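Local structure of stage II sporulation protein Q (Bacillus subtilis, 3TUF) at residues K55-T60 and G173-P178; E134-Q139 and N146-K151; I84-K89 and N163-E168. The protein forms, with SpoIIIAH, a channel between forespore and mother cell during sporulation, takes part in forespore engulfment and is required to keep membrane proteins on the forespore side of the septum. One frame throughout, in Å; residues are numbered along the deposited sequence.

Contact 1 of 3, residues K55-T60 and G173-P178; sequences KKFYET and GVAMNP
F57 lays one face of its ring on the backbone of M176 and N177, with N177 N above the ring centre at 3.6 Å from its plane. A CH-pi contact comes from the same residue: N177 CB stands 4.2 Å from the F57 ring centroid, over the face. The far end of the ring meets peptide and methyl together, F57 CZ edge-on to A175 O and F57 CE2 4.0 Å from A175 CB. Nearer the backbone, F57 CB packs on P178 CD at 3.9 Å. The polar contacts gather on the N177 amide. Its CG, anti to the backbone N (chi1 -171°), puts ND2 where it donates to E59 OE2, 3.1 Å away and nearly straight (163°); the carboxylate is met from above its plane. One water bridges F57 N and N177 OD1, accepting from the first at 3.0 Å and donating to the second at 2.9 Å. Y58, T60 and V174 pack on the SpoIIIAH chain. Ring and amide thus hold the loop after strand 51-55 to segment 173-178 by apolar and polar contacts at once, next to the partner-binding surface.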
loop_
_atom_site.group_PDB
_atom_site.type_symbol
_atom_site.label_atom_id
_atom_site.label_comp_id
_atom_site.label_asym_id
_atom_site.label_seq_id
_atom_site.Cartn_x
_atom_site.Cartn_y
_atom_site.Cartn_z
ATOM N N LYS A 55 -23.153 -28.955 6.850
ATOM C CA LYS A 55 -22.066 -28.030 6.936
ATOM C C LYS A 55 -22.272 -27.052 8.081
ATOM O O LYS A 55 -23.407 -26.567 8.348
ATOM C CB LYS A 55 -21.841 -27.297 5.627
ATOM C CG LYS A 55 -20.568 -26.406 5.646
ATOM C CD LYS A 55 -20.626 -25.285 4.534
ATOM C CE LYS A 55 -20.638 -25.890 3.104
ATOM N NZ LYS A 55 -19.680 -27.042 3.037
ATOM N N LYS A 56 -21.140 -26.802 8.747
ATOM C CA LYS A 56 -21.037 -25.985 9.971
ATOM C C LYS A 56 -20.491 -24.594 9.643
ATOM O O LYS A 56 -19.915 -24.388 8.551
ATOM C CB LYS A 56 -20.097 -26.664 10.999
ATOM C CG LYS A 56 -20.624 -27.932 11.601
ATOM C CD LYS A 56 -19.487 -28.574 12.468
ATOM C CE LYS A 56 -19.897 -29.981 12.933
ATOM N NZ LYS A 56 -18.796 -30.731 13.633
ATOM N N PHE A 57 -20.685 -23.674 10.601
ATOM C CA PHE A 57 -20.252 -22.320 10.521
ATOM C C PHE A 57 -18.710 -22.354 10.709
ATOM O O PHE A 57 -18.215 -23.025 11.562
ATOM C CB PHE A 57 -20.963 -21.586 11.646
ATOM C CG PHE A 57 -20.501 -20.186 11.839
ATOM C CD1 PHE A 57 -19.290 -19.916 12.461
ATOM C CD2 PHE A 57 -21.276 -19.124 11.401
ATOM C CE1 PHE A 57 -18.840 -18.552 12.649
ATOM C CE2 PHE A 57 -20.850 -17.768 11.572
ATOM C CZ PHE A 57 -19.648 -17.473 12.183
ATOM N N TYR A 58 -17.979 -21.613 9.886
ATOM C CA TYR A 58 -16.519 -21.626 9.965
ATOM C C TYR A 58 -15.990 -21.082 11.295
ATOM O O TYR A 58 -16.327 -19.967 11.691
ATOM C CB TYR A 58 -15.915 -20.837 8.800
ATOM C CG TYR A 58 -14.422 -21.020 8.645
ATOM C CD1 TYR A 58 -13.528 -20.170 9.282
ATOM C CD2 TYR A 58 -13.905 -22.044 7.860
ATOM C CE1 TYR A 58 -12.164 -20.333 9.143
ATOM C CE2 TYR A 58 -12.542 -22.215 7.715
ATOM C CZ TYR A 58 -11.675 -21.356 8.358
ATOM O OH TYR A 58 -10.318 -21.523 8.217
ATOM N N GLU A 59 -15.157 -21.868 11.977
ATOM C CA GLU A 59 -14.534 -21.413 13.219
ATOM C C GLU A 59 -13.000 -21.429 13.036
ATOM O O GLU A 59 -12.418 -22.459 12.631
ATOM C CB GLU A 59 -14.947 -22.335 14.378
ATOM C CG GLU A 59 -16.404 -22.394 14.628
ATOM C CD GLU A 59 -16.900 -21.364 15.639
ATOM O OE1 GLU A 59 -16.596 -20.139 15.569
ATOM O OE2 GLU A 59 -17.665 -21.808 16.523
ATOM N N THR A 60 -12.340 -20.300 13.297
ATOM C CA THR A 60 -10.915 -20.170 12.962
ATOM C C THR A 60 -9.983 -21.056 13.816
ATOM O O THR A 60 -8.837 -21.354 13.403
ATOM C CB THR A 60 -10.407 -18.689 13.076
ATOM O OG1 THR A 60 -9.960 -18.482 14.394
ATOM C CG2 THR A 60 -11.531 -17.693 12.864
ATOM N N GLY A 173 -26.216 -7.481 11.644
ATOM C CA GLY A 173 -25.579 -7.805 10.369
ATOM C C GLY A 173 -24.487 -8.870 10.401
ATOM O O GLY A 173 -24.186 -9.467 9.361
ATOM N N VAL A 174 -23.876 -9.123 11.565
ATOM C CA VAL A 174 -22.793 -10.113 11.596
ATOM C C VAL A 174 -23.217 -11.511 12.066
ATOM O O VAL A 174 -23.882 -11.689 13.097
ATOM C CB VAL A 174 -21.444 -9.559 12.169
ATOM C CG1 VAL A 174 -21.684 -8.732 13.405
ATOM C CG2 VAL A 174 -20.390 -10.708 12.367
ATOM N N ALA A 175 -22.841 -12.473 11.218
ATOM C CA ALA A 175 -23.151 -13.877 11.309
ATOM C C ALA A 175 -22.445 -14.520 12.480
ATOM O O ALA A 175 -21.266 -14.349 12.639
ATOM C CB ALA A 175 -22.722 -14.571 9.988
ATOM N N MET A 176 -23.174 -15.272 13.299
ATOM C CA MET A 176 -22.563 -16.019 14.398
ATOM C C MET A 176 -22.879 -17.461 14.233
ATOM O O MET A 176 -23.771 -17.812 13.466
ATOM C CB MET A 176 -23.163 -15.553 15.684
ATOM C CG MET A 176 -23.193 -14.060 15.665
ATOM S SD MET A 176 -23.978 -13.494 17.127
ATOM C CE MET A 176 -22.658 -13.858 18.350
ATOM N N ASN A 177 -22.178 -18.310 14.957
ATOM C CA ASN A 177 -22.430 -19.730 14.822
ATOM C C ASN A 177 -23.854 -20.146 15.258
ATOM O O ASN A 177 -24.193 -20.026 16.443
ATOM C CB ASN A 177 -21.386 -20.548 15.574
ATOM C CG ASN A 177 -21.494 -22.037 15.263
ATOM O OD1 ASN A 177 -22.573 -22.567 14.943
ATOM N ND2 ASN A 177 -20.370 -22.726 15.366
ATOM N N PRO A 178 -24.694 -20.646 14.304
ATOM C CA PRO A 178 -26.016 -21.075 14.786
ATOM C C PRO A 178 -25.978 -22.064 15.972
ATOM O O PRO A 178 -26.620 -21.803 17.013
ATOM C CB PRO A 178 -26.703 -21.612 13.489
ATOM C CG PRO A 178 -26.002 -20.729 12.355
ATOM C CD PRO A 178 -24.590 -20.762 12.821
HETATM O O HOH W 1 -21.626 -24.734 13.228
#

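Contact 2 of 3, residues E134-Q139 and N146-K151; sequences EVSVEQ and NQVIGK
V135 and G150 face each other as an antiparallel non-hydrogen-bonded pair in a small three-stranded sheet, at a classic beta bulge formed by I149 and G150, which both bond to V96 on the strand 95-97 beyond. Two backbone bonds flank the pair. K151 N donates to E134 O over 3.1 Å, and S136 N donates to I149 O over 3.0 Å. Near the first bond the chains come close, with E134 O 3.2 Å from G150 CA. The sheet has the strand order 95-97, 148-151, 134-135, so the short, weakly bonded strand 134-135 is an outer one within this chain and 148-151 is the middle one, in the M23 peptidase-like domain. Beyond S136 the two chains part, and contact passes to side chains. V137 CG1 lies 3.8 Å from I149 CG2; the V137 and I149 side chains cross at a slant, and both also pack on V143 of strand 142-143. With V137 CG1 anti to the carbonyl carbon (chi1 -71°), the two branches of the valine straddle I149 CB, and CG1 is the one that reaches CG2. S136 OG lies 4.0 Å from V148 CG1, a looser touch. At the other end, the E134 and K151 side chains run side by side in the same direction. The lysine's aliphatic part does the touching: E134 OE2 is 3.2 Å from K151 CE but 4.6 Å from K151 NZ, beyond a salt bridge. K151 bends at chi3 and chi4, and its NZ makes its salt bridge with D95 instead.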
loop_
_atom_site.group_PDB
_atom_site.type_symbol
_atom_site.label_atom_id
_atom_site.label_comp_id
_atom_site.label_asym_id
_atom_site.label_seq_id
_atom_site.Cartn_x
_atom_site.Cartn_y
_atom_site.Cartn_z
ATOM N N GLU A 134 -38.764 -23.040 -2.796
ATOM C CA GLU A 134 -40.073 -22.369 -2.757
ATOM C C GLU A 134 -40.116 -21.482 -1.580
ATOM O O GLU A 134 -39.368 -21.679 -0.621
ATOM C CB GLU A 134 -41.244 -23.353 -2.552
ATOM C CG GLU A 134 -41.131 -24.726 -3.284
ATOM C CD GLU A 134 -42.351 -25.601 -3.027
ATOM O OE1 GLU A 134 -43.352 -25.017 -2.468
ATOM O OE2 GLU A 134 -42.291 -26.838 -3.379
ATOM N N VAL A 135 -41.047 -20.544 -1.619
ATOM C CA VAL A 135 -41.220 -19.599 -0.537
ATOM C C VAL A 135 -42.705 -19.560 -0.232
ATOM O O VAL A 135 -43.555 -19.710 -1.142
ATOM C CB VAL A 135 -40.611 -18.225 -0.955
ATOM C CG1 VAL A 135 -41.194 -17.083 -0.166
ATOM C CG2 VAL A 135 -39.112 -18.268 -0.722
ATOM N N SER A 136 -43.026 -19.421 1.046
ATOM C CA SER A 136 -44.403 -19.412 1.483
ATOM C C SER A 136 -44.650 -18.047 2.131
ATOM O O SER A 136 -45.688 -17.836 2.759
ATOM C CB SER A 136 -44.648 -20.576 2.458
ATOM O OG SER A 136 -44.171 -21.835 1.903
ATOM N N VAL A 137 -43.695 -17.113 1.973
ATOM C CA VAL A 137 -43.807 -15.756 2.545
ATOM C C VAL A 137 -43.441 -14.693 1.521
ATOM O O VAL A 137 -42.921 -14.998 0.452
ATOM C CB VAL A 137 -42.896 -15.525 3.815
ATOM C CG1 VAL A 137 -43.403 -16.274 5.001
ATOM C CG2 VAL A 137 -41.441 -15.926 3.549
ATOM N N GLU A 138 -43.685 -13.436 1.870
ATOM C CA GLU A 138 -43.219 -12.314 1.053
ATOM C C GLU A 138 -42.837 -11.121 1.952
ATOM O O GLU A 138 -43.318 -11.008 3.111
ATOM C CB GLU A 138 -44.304 -11.877 0.066
ATOM C CG GLU A 138 -45.433 -11.111 0.755
ATOM C CD GLU A 138 -46.593 -10.820 -0.173
ATOM O OE1 GLU A 138 -46.364 -10.491 -1.356
ATOM O OE2 GLU A 138 -47.745 -10.911 0.279
ATOM N N GLN A 139 -41.996 -10.232 1.433
ATOM C CA GLN A 139 -41.598 -9.054 2.195
ATOM C C GLN A 139 -42.787 -8.433 2.978
ATOM O O GLN A 139 -43.870 -8.248 2.426
ATOM C CB GLN A 139 -41.011 -8.023 1.247
ATOM C CG GLN A 139 -39.684 -7.569 1.708
ATOM C CD GLN A 139 -39.318 -6.263 1.099
ATOM O OE1 GLN A 139 -39.101 -6.174 -0.112
ATOM N NE2 GLN A 139 -39.255 -5.219 1.926
ATOM N N ASN A 146 -41.646 -21.441 14.076
ATOM C CA ASN A 146 -42.117 -22.740 13.506
ATOM C C ASN A 146 -43.102 -22.662 12.359
ATOM O O ASN A 146 -43.583 -23.695 11.813
ATOM C CB ASN A 146 -42.633 -23.696 14.585
ATOM C CG ASN A 146 -41.506 -24.157 15.458
ATOM O OD1 ASN A 146 -41.326 -23.677 16.589
ATOM N ND2 ASN A 146 -40.653 -25.012 14.897
ATOM N N GLN A 147 -43.391 -21.428 11.968
ATOM C CA GLN A 147 -44.214 -21.220 10.827
ATOM C C GLN A 147 -43.403 -21.477 9.584
ATOM O O GLN A 147 -42.332 -20.865 9.386
ATOM C CB GLN A 147 -44.728 -19.822 10.834
ATOM C CG GLN A 147 -45.782 -19.660 9.765
ATOM C CD GLN A 147 -46.255 -18.234 9.625
ATOM O OE1 GLN A 147 -46.522 -17.819 8.505
ATOM N NE2 GLN A 147 -46.379 -17.481 10.722
ATOM N N VAL A 148 -43.893 -22.398 8.760
ATOM C CA VAL A 148 -43.165 -22.779 7.557
ATOM C C VAL A 148 -43.024 -21.561 6.689
ATOM O O VAL A 148 -43.985 -20.780 6.535
ATOM C CB VAL A 148 -43.888 -23.860 6.760
ATOM C CG1 VAL A 148 -43.445 -23.864 5.299
ATOM C CG2 VAL A 148 -43.645 -25.249 7.432
ATOM N N ILE A 149 -41.824 -21.386 6.135
ATOM C CA ILE A 149 -41.592 -20.256 5.286
ATOM C C ILE A 149 -41.011 -20.634 3.948
ATOM O O ILE A 149 -40.847 -19.767 3.094
ATOM C CB ILE A 149 -40.693 -19.204 5.952
ATOM C CG1 ILE A 149 -39.305 -19.776 6.170
ATOM C CG2 ILE A 149 -41.375 -18.631 7.264
ATOM C CD1 ILE A 149 -38.433 -18.861 6.997
ATOM N N GLY A 150 -40.702 -21.902 3.744
ATOM C CA GLY A 150 -40.254 -22.292 2.399
ATOM C C GLY A 150 -39.935 -23.750 2.298
ATOM O O GLY A 150 -40.308 -24.499 3.207
ATOM N N LYS A 151 -39.277 -24.166 1.204
ATOM C CA LYS A 151 -38.858 -25.582 1.036
ATOM C C LYS A 151 -37.360 -25.657 0.742
ATOM O O LYS A 151 -36.832 -24.800 0.040
ATOM C CB LYS A 151 -39.614 -26.313 -0.094
ATOM C CG LYS A 151 -39.813 -27.816 0.220
ATOM C CD LYS A 151 -40.730 -28.586 -0.743
ATOM C CE LYS A 151 -42.283 -28.411 -0.571
ATOM N NZ LYS A 151 -42.699 -28.520 0.852
#

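Contact 3 of 3, residues I84-K89 and N163-E168; sequences IDLAEK and NHVHFE
D85 and H166 meet side chain to side chain across strands 84-88 and 165-168. H166 ND1 donates to D85 OD1 over 2.6 Å, in the plane of the imidazole and nearly along the carboxylate C-O axis. H166 CG is anti to the backbone N (chi1 -178°), bringing ND1 round to the aspartate; at the far side NE2 reaches E168 OE2, modelled so short that its exact length is doubtful. S161 binds the second carboxylate oxygen of D85. Four backbone bonds tie this buried core, two in the I84-F167 pair and two in the L86-V165 pair; F167 N to I84 O is 2.8 Å. The side chains of these pairs turn to the other face, with I84 CD1 at the edge of the F167 ring, 3.9 Å from CD2, and L86 CB 3.9 Å from V165 CG1. The contact loosens toward A87 and partly exposed N163, where backbone bonds between the two segments have ended. H164 and H166 form the HxH motif of M23 peptidases. D85 and H166 stand where two of the three zinc ligands stand in active relatives; here they bond directly to each other, consistent with a site that holds no metal.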
loop_
_atom_site.group_PDB
_atom_site.type_symbol
_atom_site.label_atom_id
_atom_site.label_comp_id
_atom_site.label_asym_id
_atom_site.label_seq_id
_atom_site.Cartn_x
_atom_site.Cartn_y
_atom_site.Cartn_z
ATOM N N ILE A 84 -25.129 -22.757 9.109
ATOM C CA ILE A 84 -25.183 -24.194 8.949
ATOM C C ILE A 84 -26.043 -24.549 7.747
ATOM O O ILE A 84 -26.948 -23.771 7.357
ATOM C CB ILE A 84 -25.722 -24.855 10.189
ATOM C CG1 ILE A 84 -27.169 -24.389 10.413
ATOM C CG2 ILE A 84 -24.818 -24.510 11.381
ATOM C CD1 ILE A 84 -27.819 -24.757 11.744
ATOM N N ASP A 85 -25.722 -25.708 7.158
ATOM C CA ASP A 85 -26.522 -26.320 6.119
ATOM C C ASP A 85 -27.157 -27.577 6.667
ATOM O O ASP A 85 -26.472 -28.453 7.197
ATOM C CB ASP A 85 -25.662 -26.701 4.928
ATOM C CG ASP A 85 -25.162 -25.450 4.132
ATOM O OD1 ASP A 85 -25.631 -24.283 4.423
ATOM O OD2 ASP A 85 -24.307 -25.653 3.216
ATOM N N LEU A 86 -28.466 -27.676 6.512
ATOM C CA LEU A 86 -29.230 -28.838 6.983
ATOM C C LEU A 86 -29.705 -29.606 5.773
ATOM O O LEU A 86 -30.195 -28.970 4.812
ATOM C CB LEU A 86 -30.452 -28.352 7.766
ATOM C CG LEU A 86 -29.998 -27.790 9.094
ATOM C CD1 LEU A 86 -31.067 -26.857 9.719
ATOM C CD2 LEU A 86 -29.566 -28.968 10.073
ATOM N N ALA A 87 -29.554 -30.931 5.782
ATOM C CA ALA A 87 -30.162 -31.776 4.692
ATOM C C ALA A 87 -30.731 -33.055 5.317
ATOM O O ALA A 87 -30.287 -33.433 6.417
ATOM C CB ALA A 87 -29.187 -32.098 3.562
ATOM N N GLU A 88 -31.730 -33.647 4.646
ATOM C CA GLU A 88 -32.437 -34.860 5.048
ATOM C C GLU A 88 -31.589 -36.068 4.615
ATOM O O GLU A 88 -30.866 -35.971 3.603
ATOM C CB GLU A 88 -33.826 -34.896 4.360
ATOM C CG GLU A 88 -34.731 -36.160 4.651
ATOM C CD GLU A 88 -34.512 -37.372 3.652
ATOM O OE1 GLU A 88 -34.218 -37.143 2.449
ATOM O OE2 GLU A 88 -34.633 -38.564 4.065
ATOM N N LYS A 89 -31.666 -37.197 5.362
ATOM C CA LYS A 89 -30.825 -38.361 5.030
ATOM C C LYS A 89 -30.711 -38.587 3.501
ATOM O O LYS A 89 -29.617 -38.625 2.963
ATOM C CB LYS A 89 -31.267 -39.636 5.753
ATOM C CG LYS A 89 -30.171 -40.801 5.777
ATOM C CD LYS A 89 -30.227 -41.842 4.594
ATOM C CE LYS A 89 -30.790 -43.219 5.010
ATOM N NZ LYS A 89 -32.206 -43.175 5.512
ATOM N N ASN A 163 -29.367 -30.966 -1.667
ATOM C CA ASN A 163 -30.675 -30.397 -1.426
ATOM C C ASN A 163 -30.713 -30.005 0.043
ATOM O O ASN A 163 -30.622 -30.873 0.899
ATOM C CB ASN A 163 -31.744 -31.406 -1.838
ATOM C CG ASN A 163 -33.159 -30.961 -1.494
ATOM O OD1 ASN A 163 -33.401 -30.002 -0.764
ATOM N ND2 ASN A 163 -34.107 -31.684 -2.024
ATOM N N HIS A 164 -30.789 -28.706 0.337
ATOM C CA HIS A 164 -30.626 -28.261 1.741
ATOM C C HIS A 164 -31.251 -26.933 2.101
ATOM O O HIS A 164 -31.793 -26.257 1.240
ATOM C CB HIS A 164 -29.151 -28.102 2.029
ATOM C CG HIS A 164 -28.519 -26.910 1.339
ATOM N ND1 HIS A 164 -28.218 -26.896 -0.020
ATOM C CD2 HIS A 164 -28.113 -25.710 1.829
ATOM C CE1 HIS A 164 -27.663 -25.742 -0.335
ATOM N NE2 HIS A 164 -27.587 -25.006 0.770
ATOM N N VAL A 165 -31.137 -26.503 3.350
ATOM C CA VAL A 165 -31.318 -25.062 3.606
ATOM C C VAL A 165 -30.039 -24.507 4.251
ATOM O O VAL A 165 -29.462 -25.163 5.121
ATOM C CB VAL A 165 -32.559 -24.780 4.505
ATOM C CG1 VAL A 165 -32.472 -25.560 5.863
ATOM C CG2 VAL A 165 -32.697 -23.331 4.808
ATOM N N HIS A 166 -29.562 -23.342 3.803
ATOM C CA HIS A 166 -28.536 -22.637 4.523
ATOM C C HIS A 166 -29.185 -21.700 5.547
ATOM O O HIS A 166 -30.062 -20.920 5.205
ATOM C CB HIS A 166 -27.717 -21.806 3.562
ATOM C CG HIS A 166 -26.572 -21.061 4.209
ATOM N ND1 HIS A 166 -25.434 -21.692 4.656
ATOM C CD2 HIS A 166 -26.392 -19.744 4.468
ATOM C CE1 HIS A 166 -24.591 -20.798 5.156
ATOM N NE2 HIS A 166 -25.157 -19.608 5.070
ATOM N N PHE A 167 -28.750 -21.765 6.801
ATOM C CA PHE A 167 -29.380 -20.984 7.826
ATOM C C PHE A 167 -28.363 -20.131 8.618
ATOM O O PHE A 167 -27.272 -20.600 9.020
ATOM C CB PHE A 167 -30.056 -21.938 8.754
ATOM C CG PHE A 167 -30.552 -21.304 10.002
ATOM C CD1 PHE A 167 -31.581 -20.394 9.947
ATOM C CD2 PHE A 167 -29.982 -21.611 11.213
ATOM C CE1 PHE A 167 -32.075 -19.769 11.078
ATOM C CE2 PHE A 167 -30.464 -20.992 12.396
ATOM C CZ PHE A 167 -31.519 -20.058 12.328
ATOM N N GLU A 168 -28.721 -18.890 8.892
ATOM C CA GLU A 168 -27.812 -17.985 9.546
ATOM C C GLU A 168 -28.543 -17.172 10.600
ATOM O O GLU A 168 -29.757 -16.909 10.448
ATOM C CB GLU A 168 -27.197 -17.056 8.490
ATOM C CG GLU A 168 -26.293 -17.761 7.468
ATOM C CD GLU A 168 -25.710 -16.761 6.484
ATOM O OE1 GLU A 168 -25.990 -15.536 6.695
ATOM O OE2 GLU A 168 -24.980 -17.171 5.506
#

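Contacts 1 and 3 touch each other directly: their centres are 14 Å apart, K55 O lies 2.7 Å from D85 N in a probable hydrogen bond, and P178 CB packs 3.8 Å from I84 CD1. Strands 84-88, 165-171 and 174-176 belong to the same sheet, so the D85-H166 pair of the peptidase-like site and the loop beside SpoIIIAH share a framework. S81 probably stands where active relatives have the first zinc histidine. Contact 2 lies in a separate three-stranded sheet. Its centre is 15 Å from that of contact 3, with nearest atoms about 5 Å apart, and 23 Å from that of contact 1, on opposite sides of the chain's centre. Contact 1 alone touches SpoIIIAH.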